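Local structure of hydrazine synthase subunit alpha (Candidatus Kuenenia stuttgartiensis, 5C2V) at residues S37-K42 with R355-I360; K42-Q47 with L336-Y341; G56-L61 with P378-H383; N74-A79 with Q104-N109. The protein catalyses the second half-reaction of hydrazine synthesis, condensing hydroxylamine made by the gamma subunit with ammonia to yield hydrazine. All blocks are in the same frame, centred on the assembly; numbering follows the deposited sequence.

Contact 1 of 4, residues S37-K42 with R355-I360. With CA (calcium ion), chain B.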
# COMPACT_ATOMS: atom_id res chain seq x y z
N SER D 37 31.31 -20.35 -1.24
CA SER D 37 30.83 -20.49 0.13
C SER D 37 30.23 -21.87 0.34
O SER D 37 29.65 -22.44 -0.57
CB SER D 37 29.80 -19.41 0.45
OG SER D 37 30.38 -18.12 0.41
N PRO D 38 30.37 -22.43 1.55
CA PRO D 38 29.74 -23.72 1.85
C PRO D 38 28.23 -23.59 1.72
O PRO D 38 27.70 -22.51 2.00
CB PRO D 38 30.15 -24.00 3.30
CG PRO D 38 31.33 -23.12 3.55
CD PRO D 38 31.11 -21.90 2.71
N ARG D 39 27.52 -24.65 1.32
CA ARG D 39 26.08 -24.49 1.22
C ARG D 39 25.50 -24.88 2.57
O ARG D 39 25.34 -26.05 2.89
CB ARG D 39 25.50 -25.38 0.11
CG ARG D 39 26.30 -25.36 -1.19
CD ARG D 39 25.91 -26.52 -2.09
NE ARG D 39 24.46 -26.60 -2.28
CZ ARG D 39 23.85 -27.54 -2.99
NH1 ARG D 39 24.56 -28.49 -3.59
NH2 ARG D 39 22.53 -27.54 -3.11
N THR D 40 25.19 -23.85 3.34
CA THR D 40 24.68 -23.98 4.70
C THR D 40 24.09 -22.63 5.09
O THR D 40 24.41 -21.62 4.46
CB THR D 40 25.79 -24.41 5.70
OG1 THR D 40 26.56 -25.48 5.14
CG2 THR D 40 25.19 -24.88 7.02
N ALA D 41 23.25 -22.60 6.12
CA ALA D 41 22.76 -21.33 6.64
C ALA D 41 23.91 -20.50 7.23
O ALA D 41 23.91 -19.27 7.12
CB ALA D 41 21.69 -21.57 7.69
N LYS D 42 24.87 -21.17 7.86
CA LYS D 42 26.02 -20.49 8.45
C LYS D 42 27.17 -20.32 7.45
O LYS D 42 28.08 -19.54 7.69
CB LYS D 42 26.51 -21.25 9.68
CG LYS D 42 25.52 -21.25 10.84
CD LYS D 42 26.08 -22.00 12.04
CE LYS D 42 25.08 -22.02 13.18
NZ LYS D 42 24.77 -20.64 13.67
N ARG D 355 17.76 -24.50 -9.64
CA ARG D 355 17.11 -25.27 -8.60
C ARG D 355 17.86 -25.22 -7.28
O ARG D 355 17.67 -26.08 -6.44
CB ARG D 355 16.87 -26.71 -9.05
CG ARG D 355 15.54 -26.80 -9.79
CD ARG D 355 14.49 -25.95 -9.08
NE ARG D 355 13.33 -25.62 -9.91
CZ ARG D 355 13.07 -24.39 -10.37
NH1 ARG D 355 13.89 -23.39 -10.09
NH2 ARG D 355 11.99 -24.18 -11.11
N GLY D 356 18.77 -24.26 -7.13
CA GLY D 356 19.39 -24.02 -5.84
C GLY D 356 20.88 -24.24 -5.61
O GLY D 356 21.38 -23.96 -4.52
N ASP D 357 21.59 -24.75 -6.61
CA ASP D 357 23.05 -24.72 -6.55
C ASP D 357 23.56 -23.48 -7.28
O ASP D 357 23.44 -23.38 -8.50
CB ASP D 357 23.65 -25.99 -7.16
CG ASP D 357 25.13 -26.12 -6.85
OD1 ASP D 357 25.54 -25.76 -5.73
OD2 ASP D 357 25.88 -26.59 -7.73
N PHE D 358 24.12 -22.54 -6.53
CA PHE D 358 24.63 -21.30 -7.11
C PHE D 358 25.92 -21.51 -7.89
O PHE D 358 26.83 -22.19 -7.41
CB PHE D 358 24.85 -20.24 -6.02
CG PHE D 358 23.61 -19.48 -5.64
CD1 PHE D 358 23.07 -18.54 -6.49
CD2 PHE D 358 23.00 -19.70 -4.41
CE1 PHE D 358 21.93 -17.84 -6.15
CE2 PHE D 358 21.86 -19.00 -4.06
CZ PHE D 358 21.33 -18.07 -4.93
N GLY D 359 25.99 -20.93 -9.08
CA GLY D 359 27.17 -21.04 -9.91
C GLY D 359 27.38 -19.79 -10.75
O GLY D 359 26.53 -18.91 -10.78
N ILE D 360 28.52 -19.71 -11.43
CA ILE D 360 28.82 -18.55 -12.26
C ILE D 360 28.37 -18.78 -13.71
O ILE D 360 28.71 -19.80 -14.31
CB ILE D 360 30.32 -18.21 -12.24
CG1 ILE D 360 30.81 -18.06 -10.80
CG2 ILE D 360 30.60 -16.95 -13.03
CD1 ILE D 360 30.08 -16.99 -10.01
CA CA B . 27.96 -24.25 -7.22
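Arg39 reaches Asp357 across this contact with charge but without a directed bond. NH1 lies 3.6 Å from Asp357 OD1, a long salt bridge in which the oxygen sits 3.4 Å above the guanidinium plane, displaced toward its rim, and no N-H points at it. A bend at chi3 (51°) in the otherwise outstretched arginine turns this face to the carboxylate, while Arg39 NH2 stays 4.0 Å from Gly356 O. The hydrogen bonds of the guanidinium lie elsewhere: NH1 donates to Pro378 O, and NH2 makes a weak bond to Arg355 O of the second alpha subunit, so this partly exposed side of the contact borders on a subunit interface. The loop 37-42 leaves a strand of the closing blade of the six-bladed beta-propeller, where strand 381-387 joins strands from near the N terminus, whereas 355-360 runs into a strand of the neighbouring blade. Beyond the carboxylate the packing is closer. Phe358 O binds calcium at 2.4 Å, sharing the ion with Asp376, Asp377, Trp380 and Asp382, and the Phe358 ring is buried. Both carboxylate oxygens of Asp357, OD1 and OD2, stand 3.2 Å from the calcium ion, too far to be counted among its ligands. The carboxylate thus lies between two positive groups, which probably offset the nearby negative charge of Asp376. The positive phi of Gly356 (115°) turns the chain just before Asp357.

Contact 2 of 4, residues K42-Q47 with L336-Y341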
# COMPACT_ATOMS: atom_id res chain seq x y z
N LYS D 42 24.87 -21.17 7.86
CA LYS D 42 26.02 -20.49 8.45
C LYS D 42 27.17 -20.32 7.45
O LYS D 42 28.08 -19.54 7.69
CB LYS D 42 26.51 -21.25 9.68
CG LYS D 42 25.52 -21.25 10.84
CD LYS D 42 26.08 -22.00 12.04
CE LYS D 42 25.08 -22.02 13.18
NZ LYS D 42 24.77 -20.64 13.67
N GLY D 43 27.12 -21.07 6.35
CA GLY D 43 28.14 -20.97 5.33
C GLY D 43 27.82 -19.91 4.29
O GLY D 43 28.71 -19.34 3.67
N ASP D 44 26.53 -19.66 4.10
CA ASP D 44 26.06 -18.65 3.16
C ASP D 44 24.86 -17.91 3.74
O ASP D 44 23.74 -18.06 3.26
CB ASP D 44 25.69 -19.31 1.82
CG ASP D 44 25.54 -18.30 0.69
OD1 ASP D 44 25.53 -17.08 0.97
OD2 ASP D 44 25.42 -18.73 -0.47
N PRO D 45 25.10 -17.09 4.78
CA PRO D 45 24.00 -16.42 5.49
C PRO D 45 23.50 -15.17 4.77
O PRO D 45 23.61 -14.07 5.31
CB PRO D 45 24.64 -16.05 6.83
CG PRO D 45 26.07 -15.81 6.48
CD PRO D 45 26.41 -16.76 5.36
N TYR D 46 22.95 -15.34 3.57
CA TYR D 46 22.47 -14.20 2.80
C TYR D 46 21.18 -13.62 3.38
O TYR D 46 20.75 -12.54 2.98
CB TYR D 46 22.26 -14.58 1.33
CG TYR D 46 21.40 -15.81 1.10
CD1 TYR D 46 20.02 -15.75 1.23
CD2 TYR D 46 21.98 -17.02 0.73
CE1 TYR D 46 19.23 -16.87 1.02
CE2 TYR D 46 21.20 -18.13 0.50
CZ TYR D 46 19.83 -18.05 0.65
OH TYR D 46 19.05 -19.17 0.43
N GLN D 47 20.56 -14.34 4.30
CA GLN D 47 19.32 -13.89 4.91
C GLN D 47 19.58 -12.78 5.93
O GLN D 47 18.67 -12.04 6.31
CB GLN D 47 18.58 -15.05 5.57
CG GLN D 47 19.22 -15.55 6.86
CD GLN D 47 20.41 -16.46 6.62
OE1 GLN D 47 20.63 -16.95 5.52
NE2 GLN D 47 21.19 -16.70 7.68
N LEU D 336 17.11 -18.31 -8.63
CA LEU D 336 17.57 -17.20 -7.80
C LEU D 336 18.88 -16.60 -8.32
O LEU D 336 19.83 -17.33 -8.62
CB LEU D 336 17.75 -17.65 -6.34
CG LEU D 336 16.47 -18.00 -5.58
CD1 LEU D 336 16.79 -18.37 -4.14
CD2 LEU D 336 15.48 -16.85 -5.63
N TYR D 337 18.92 -15.28 -8.40
CA TYR D 337 20.08 -14.56 -8.91
C TYR D 337 20.76 -13.74 -7.83
O TYR D 337 20.11 -13.25 -6.90
CB TYR D 337 19.68 -13.64 -10.07
CG TYR D 337 19.27 -14.36 -11.34
CD1 TYR D 337 18.02 -14.94 -11.46
CD2 TYR D 337 20.15 -14.46 -12.41
CE1 TYR D 337 17.64 -15.59 -12.62
CE2 TYR D 337 19.78 -15.11 -13.57
CZ TYR D 337 18.52 -15.67 -13.67
OH TYR D 337 18.15 -16.33 -14.82
N ARG D 338 22.08 -13.58 -7.95
CA ARG D 338 22.85 -12.74 -7.04
C ARG D 338 24.16 -12.30 -7.70
O ARG D 338 24.63 -12.93 -8.65
CB ARG D 338 23.14 -13.49 -5.73
CG ARG D 338 24.11 -14.64 -5.88
CD ARG D 338 24.14 -15.55 -4.66
NE ARG D 338 24.61 -14.86 -3.46
CZ ARG D 338 24.85 -15.47 -2.31
NH1 ARG D 338 24.67 -16.78 -2.20
NH2 ARG D 338 25.27 -14.78 -1.26
N SER D 339 24.72 -11.21 -7.18
CA SER D 339 26.02 -10.70 -7.59
C SER D 339 26.20 -10.53 -9.10
O SER D 339 27.02 -11.22 -9.71
CB SER D 339 27.12 -11.61 -7.05
OG SER D 339 26.98 -11.82 -5.66
N PRO D 340 25.43 -9.62 -9.72
CA PRO D 340 25.61 -9.36 -11.15
C PRO D 340 26.85 -8.52 -11.43
O PRO D 340 27.16 -7.63 -10.64
CB PRO D 340 24.34 -8.61 -11.53
CG PRO D 340 23.97 -7.88 -10.28
CD PRO D 340 24.38 -8.76 -9.13
N TYR D 341 27.56 -8.79 -12.52
CA TYR D 341 28.75 -8.02 -12.87
C TYR D 341 28.80 -7.62 -14.34
O TYR D 341 29.30 -8.39 -15.17
CB TYR D 341 30.02 -8.78 -12.49
CG TYR D 341 31.18 -7.85 -12.23
CD1 TYR D 341 31.95 -7.36 -13.27
CD2 TYR D 341 31.48 -7.44 -10.94
CE1 TYR D 341 33.01 -6.50 -13.03
CE2 TYR D 341 32.53 -6.58 -10.69
CZ TYR D 341 33.29 -6.12 -11.74
OH TYR D 341 34.34 -5.26 -11.49
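Asp44 carries CG opposite its backbone N (chi1 -165°), and Arg338 sets CG between its own N and carbonyl carbon (chi1 70°) before bending at chi3; coming from opposite directions, the two side chains bring carboxylate and guanidinium into one plane to within 15°. The result is an end-on, two-nitrogen salt bridge. NH1 of Arg338 donates to Asp44 OD2 at 2.7 Å, and NH2 of Arg338 to Asp44 OD1 at 3.2 Å, each oxygen using its syn lone pair. A weak third bond runs from Arg338 NH1 to Asp44 OD1 at 3.3 Å. In the propeller this pairing ties the loop between strands 31-37 and 58-63 to strand 336-342, which opens the last blade. Pro45 centres an inverse gamma turn, closed by Tyr46 N bonding to Asp44 O at 2.8 Å, and beyond this turn Tyr46 approaches the same arginine. Its CB lies 4.0 Å from Arg338 NH2, with the ring almost perpendicular to the guanidinium. All three side chains are buried, and protein groups supply further partners for the ion pair: Tyr52 hydrogen-bonds Asp44 OD1, Asn381 adds a weak bond to OD2, and Phe358 makes a cation-pi contact with the arginine. The backbone O of Asp44, meanwhile, accepts a hydrogen bond from Arg355 of the second alpha subunit.

Contact 3 of 4, residues G56-L61 with P378-H383. With CA (calcium ion), chain B; BET (trimethyl glycine), chain C.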
# COMPACT_ATOMS: atom_id res chain seq x y z
N GLY D 56 33.80 -20.04 6.44
CA GLY D 56 34.32 -21.18 5.71
C GLY D 56 34.35 -20.98 4.21
O GLY D 56 34.37 -21.95 3.45
N SER D 57 34.37 -19.72 3.78
CA SER D 57 34.37 -19.40 2.36
C SER D 57 35.74 -19.00 1.85
O SER D 57 36.53 -18.39 2.58
CB SER D 57 33.37 -18.28 2.06
OG SER D 57 32.08 -18.64 2.51
N ARG D 58 36.03 -19.33 0.60
CA ARG D 58 37.33 -19.04 0.02
C ARG D 58 37.20 -18.22 -1.26
O ARG D 58 36.22 -18.33 -1.99
CB ARG D 58 38.08 -20.34 -0.27
CG ARG D 58 37.42 -21.22 -1.32
CD ARG D 58 38.03 -22.60 -1.35
NE ARG D 58 37.60 -23.36 -2.52
CZ ARG D 58 37.89 -24.64 -2.73
NH1 ARG D 58 38.61 -25.31 -1.85
NH2 ARG D 58 37.46 -25.25 -3.83
N ILE D 59 38.20 -17.38 -1.53
CA ILE D 59 38.25 -16.62 -2.77
C ILE D 59 39.18 -17.31 -3.75
O ILE D 59 40.32 -17.63 -3.41
CB ILE D 59 38.72 -15.17 -2.54
CG1 ILE D 59 37.80 -14.47 -1.54
CG2 ILE D 59 38.78 -14.41 -3.85
CD1 ILE D 59 38.16 -13.03 -1.30
N VAL D 60 38.70 -17.55 -4.96
CA VAL D 60 39.46 -18.33 -5.93
C VAL D 60 39.61 -17.64 -7.29
O VAL D 60 38.78 -16.81 -7.69
CB VAL D 60 38.82 -19.71 -6.15
CG1 VAL D 60 38.89 -20.54 -4.88
CG2 VAL D 60 37.38 -19.56 -6.61
N LEU D 61 40.67 -18.02 -7.99
CA LEU D 61 40.96 -17.54 -9.34
C LEU D 61 40.80 -18.66 -10.35
O LEU D 61 41.30 -19.77 -10.15
CB LEU D 61 42.37 -16.96 -9.41
CG LEU D 61 42.89 -16.51 -10.78
CD1 LEU D 61 41.99 -15.42 -11.36
CD2 LEU D 61 44.32 -16.02 -10.68
N PRO D 378 29.20 -28.44 -7.59
CA PRO D 378 28.07 -28.92 -6.80
C PRO D 378 28.29 -28.80 -5.29
O PRO D 378 27.32 -28.83 -4.53
CB PRO D 378 27.95 -30.39 -7.21
CG PRO D 378 28.53 -30.44 -8.58
CD PRO D 378 29.66 -29.45 -8.56
N ASN D 379 29.54 -28.66 -4.87
CA ASN D 379 29.86 -28.59 -3.44
C ASN D 379 29.99 -27.17 -2.91
O ASN D 379 30.22 -26.97 -1.71
CB ASN D 379 31.16 -29.35 -3.16
CG ASN D 379 31.05 -30.83 -3.46
OD1 ASN D 379 30.23 -31.25 -4.29
ND2 ASN D 379 31.86 -31.64 -2.79
N TRP D 380 29.84 -26.17 -3.78
CA TRP D 380 30.01 -24.78 -3.37
C TRP D 380 28.95 -23.85 -3.96
O TRP D 380 28.53 -23.99 -5.11
CB TRP D 380 31.39 -24.27 -3.78
CG TRP D 380 32.54 -24.99 -3.14
CD1 TRP D 380 33.20 -26.08 -3.62
CD2 TRP D 380 33.19 -24.65 -1.90
NE1 TRP D 380 34.21 -26.45 -2.76
CE2 TRP D 380 34.22 -25.59 -1.70
CE3 TRP D 380 32.99 -23.65 -0.95
CZ2 TRP D 380 35.05 -25.55 -0.58
CZ3 TRP D 380 33.82 -23.61 0.16
CH2 TRP D 380 34.84 -24.56 0.33
N ASN D 381 28.54 -22.87 -3.17
CA ASN D 381 27.81 -21.74 -3.73
C ASN D 381 28.84 -20.84 -4.37
O ASN D 381 29.73 -20.30 -3.70
CB ASN D 381 27.01 -21.00 -2.66
CG ASN D 381 25.64 -21.59 -2.43
OD1 ASN D 381 25.06 -22.20 -3.32
ND2 ASN D 381 25.11 -21.42 -1.22
N ASP D 382 28.72 -20.67 -5.68
CA ASP D 382 29.70 -19.92 -6.44
C ASP D 382 29.10 -18.57 -6.80
O ASP D 382 28.21 -18.47 -7.64
CB ASP D 382 30.10 -20.70 -7.70
CG ASP D 382 30.53 -22.12 -7.39
OD1 ASP D 382 31.44 -22.29 -6.54
OD2 ASP D 382 29.96 -23.07 -7.96
N HIS D 383 29.60 -17.51 -6.16
CA HIS D 383 29.02 -16.19 -6.34
C HIS D 383 30.07 -15.09 -6.27
O HIS D 383 31.26 -15.36 -6.11
CB HIS D 383 27.92 -15.95 -5.30
CG HIS D 383 28.43 -15.76 -3.91
ND1 HIS D 383 29.11 -16.74 -3.22
CD2 HIS D 383 28.34 -14.70 -3.06
CE1 HIS D 383 29.43 -16.30 -2.02
NE2 HIS D 383 28.97 -15.06 -1.90
CA CA B . 27.96 -24.25 -7.22
N BET C . 39.34 -22.96 3.89
CA BET C . 39.96 -24.29 3.47
C BET C . 39.31 -24.77 2.06
O BET C . 38.55 -25.77 2.17
OXT BET C . 39.65 -24.09 1.06
C1 BET C . 39.43 -22.81 5.39
C2 BET C . 37.87 -22.88 3.49
C3 BET C . 40.13 -21.81 3.29
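Trp380 and Arg58 meet face to face, the indole covering one side of the guanidinium with centres 4.3 Å apart and planes inclined by 22°. CZ2 of Trp380 lies over the middle of the guanidinium, 3.7 Å from Arg58 CZ, while the arginine NH2 reaches the pyrrole side, 3.6 Å from Trp380 NE1. This is a cation-pi stack, and it leaves the guanidinium edges available for hydrogen bonding. At one edge sits the carboxylate of the bound trimethyl glycine: Arg58 NH1 donates to its OXT at 3.3 Å, a weak bond but almost straight, at 172°. Another donor, Arg58 NE, goes to Gln36, so the group is fixed in rotation by neighbours at its edge as well as on its face. The indole has its own edge partners, the ligand O and Gly56 O, the latter 3.7 Å from Trp380 CZ3. The Gly56 carbonyl also approaches a ligand methyl, lying 3.6 Å from C2, and so lines the ligand on the side of its ammonium group. An extended chain from CG to NE carries the Arg58 head out over the indole. On the far side of Trp380 its backbone works in another site: Trp380 O binds calcium at 2.2 Å, alongside the carboxylate of Asp382. Arg58 begins strand 58-63 and Trp380 leads into strand 381-387; between them in the four-stranded antiparallel sheet runs strand 31-37, so the stack bridges over that strand at one end of the blade.

Contact 4 of 4, residues N74-A79 with Q104-N109. With BET (trimethyl glycine), chain C.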
# COMPACT_ATOMS: atom_id res chain seq x y z
N ASN D 74 43.84 -19.38 1.16
CA ASN D 74 44.04 -20.54 2.04
C ASN D 74 44.53 -20.20 3.45
O ASN D 74 44.36 -20.99 4.37
CB ASN D 74 45.04 -21.51 1.39
CG ASN D 74 44.39 -22.76 0.84
OD1 ASN D 74 43.38 -23.23 1.37
ND2 ASN D 74 44.96 -23.31 -0.22
N ASP D 75 45.13 -19.03 3.61
CA ASP D 75 45.53 -18.55 4.93
C ASP D 75 44.34 -18.00 5.73
O ASP D 75 44.46 -17.74 6.93
CB ASP D 75 46.60 -17.46 4.81
CG ASP D 75 47.91 -18.00 4.28
OD1 ASP D 75 47.89 -19.02 3.56
OD2 ASP D 75 48.97 -17.41 4.58
N PHE D 76 43.20 -17.81 5.06
CA PHE D 76 42.02 -17.25 5.71
C PHE D 76 40.94 -18.30 5.96
O PHE D 76 40.62 -19.10 5.08
CB PHE D 76 41.44 -16.12 4.87
CG PHE D 76 42.30 -14.89 4.82
CD1 PHE D 76 42.19 -13.91 5.79
CD2 PHE D 76 43.22 -14.72 3.80
CE1 PHE D 76 42.98 -12.77 5.74
CE2 PHE D 76 44.02 -13.59 3.75
CZ PHE D 76 43.90 -12.62 4.72
N ALA D 77 40.38 -18.29 7.16
CA ALA D 77 39.26 -19.17 7.49
C ALA D 77 38.02 -18.74 6.72
O ALA D 77 37.27 -19.57 6.20
CB ALA D 77 38.99 -19.16 8.99
N THR D 78 37.82 -17.43 6.64
CA THR D 78 36.70 -16.86 5.90
C THR D 78 37.18 -15.72 5.00
O THR D 78 37.82 -14.79 5.48
CB THR D 78 35.61 -16.32 6.85
OG1 THR D 78 35.13 -17.39 7.68
CG2 THR D 78 34.45 -15.74 6.06
N ALA D 79 36.89 -15.82 3.71
CA ALA D 79 37.27 -14.77 2.77
C ALA D 79 36.22 -14.56 1.69
O ALA D 79 35.70 -15.53 1.13
CB ALA D 79 38.61 -15.09 2.15
N GLN D 104 38.10 -8.38 8.60
CA GLN D 104 38.72 -7.10 8.27
C GLN D 104 38.93 -6.94 6.77
O GLN D 104 38.61 -7.84 5.99
CB GLN D 104 40.05 -6.96 9.01
CG GLN D 104 39.96 -7.13 10.52
CD GLN D 104 39.38 -5.91 11.22
OE1 GLN D 104 39.06 -4.91 10.59
NE2 GLN D 104 39.25 -6.00 12.54
N ILE D 105 39.47 -5.79 6.38
CA ILE D 105 39.78 -5.52 4.99
C ILE D 105 41.23 -5.89 4.69
O ILE D 105 42.14 -5.52 5.43
CB ILE D 105 39.55 -4.04 4.62
CG1 ILE D 105 38.10 -3.64 4.92
CG2 ILE D 105 39.88 -3.79 3.16
CD1 ILE D 105 37.08 -4.39 4.09
N TRP D 106 41.43 -6.64 3.61
CA TRP D 106 42.77 -7.06 3.20
C TRP D 106 42.96 -6.80 1.71
O TRP D 106 42.00 -6.52 1.00
CB TRP D 106 42.98 -8.55 3.50
CG TRP D 106 42.69 -8.95 4.92
CD1 TRP D 106 41.46 -9.08 5.50
CD2 TRP D 106 43.64 -9.31 5.92
NE1 TRP D 106 41.59 -9.47 6.81
CE2 TRP D 106 42.92 -9.62 7.09
CE3 TRP D 106 45.04 -9.39 5.95
CZ2 TRP D 106 43.55 -10.01 8.28
CZ3 TRP D 106 45.66 -9.77 7.13
CH2 TRP D 106 44.91 -10.08 8.27
N GLU D 107 44.20 -6.88 1.25
CA GLU D 107 44.47 -6.82 -0.19
C GLU D 107 45.68 -7.68 -0.54
O GLU D 107 46.60 -7.83 0.27
CB GLU D 107 44.69 -5.38 -0.66
CG GLU D 107 45.58 -4.53 0.22
CD GLU D 107 46.03 -3.26 -0.48
OE1 GLU D 107 46.24 -3.30 -1.71
OE2 GLU D 107 46.16 -2.21 0.19
N MET D 108 45.67 -8.24 -1.74
CA MET D 108 46.78 -9.07 -2.19
C MET D 108 46.87 -9.09 -3.71
O MET D 108 45.92 -8.75 -4.41
CB MET D 108 46.63 -10.50 -1.66
CG MET D 108 45.58 -11.33 -2.39
SD MET D 108 45.70 -13.09 -2.05
CE MET D 108 45.43 -13.13 -0.28
N ASN D 109 48.03 -9.49 -4.22
CA ASN D 109 48.25 -9.59 -5.66
C ASN D 109 47.44 -10.73 -6.27
O ASN D 109 47.01 -11.65 -5.57
CB ASN D 109 49.73 -9.78 -5.97
CG ASN D 109 50.59 -8.65 -5.44
OD1 ASN D 109 50.15 -7.49 -5.40
ND2 ASN D 109 51.81 -8.96 -5.03
N BET C . 39.34 -22.96 3.89
CA BET C . 39.96 -24.29 3.47
C BET C . 39.31 -24.77 2.06
O BET C . 38.55 -25.77 2.17
OXT BET C . 39.65 -24.09 1.06
C1 BET C . 39.43 -22.81 5.39
C2 BET C . 37.87 -22.88 3.49
C3 BET C . 40.13 -21.81 3.29
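Phe76 drives the edge of its ring into the face of Trp106, a T-shaped pair with planes at 75° and 4.7 Å between the Phe76 centroid and that of the indole's five-membered ring. CE1 of Phe76 leads, standing over the fused bond of the indole and 3.4 Å from Trp106 CE2. Its neighbour CZ sits beside it, 3.6 Å from Trp106 CE3, so two adjacent carbons of the phenyl rim share the indole face. Both aromatic residues hold CG opposite the carbonyl carbon, with chi1 -69° at Phe76, and point toward each other across the blade. Met108, two residues on from the tryptophan, meets a different part of the same ring: its CE methyl comes obliquely to Phe76 CE2 at 4.3 Å. Strands 76-84 and 103-109 are not direct neighbours, since 90-97 runs between them in this antiparallel propeller blade, and the three side chains therefore pack over the middle strand. Phe93 of that strand adds a further edge-to-face partner for Phe76, and Trp106 NE1 bonds to Gly95 O. Just past Phe76, a classic bulge sets Ala77 and Thr78 opposite Val96. The backbone here lines the trimethyl glycine pocket, with Phe76 O 3.3 Å from ligand C3 and Ala77 O 4.0 Å from C1. Phe76 thus has two roles: a side chain buried in apolar and aromatic packing, and a carbonyl whose partial negative charge probably favours the methyls of a quaternary ammonium.

From the N terminus, strand 31-37 runs into the loop that supplies contacts 1 and 2, which share Lys42 and both return to the last blade of the propeller. Contact 2, joining 42-47 to 336-341, falls wholly within the span of contact 1. Contact 3 starts inside that span, at 56-61, but finishes beyond it at 378-383, so it crosses both and helps join the two ends of the ring in one blade. Contact 4 closes a short loop of the second blade, enclosed by all three others. Calcium is common to contacts 1 and 3, trimethyl glycine to contacts 3 and 4; contacts 1 and 2 border the second alpha subunit, which contact 3 touches through Asn381.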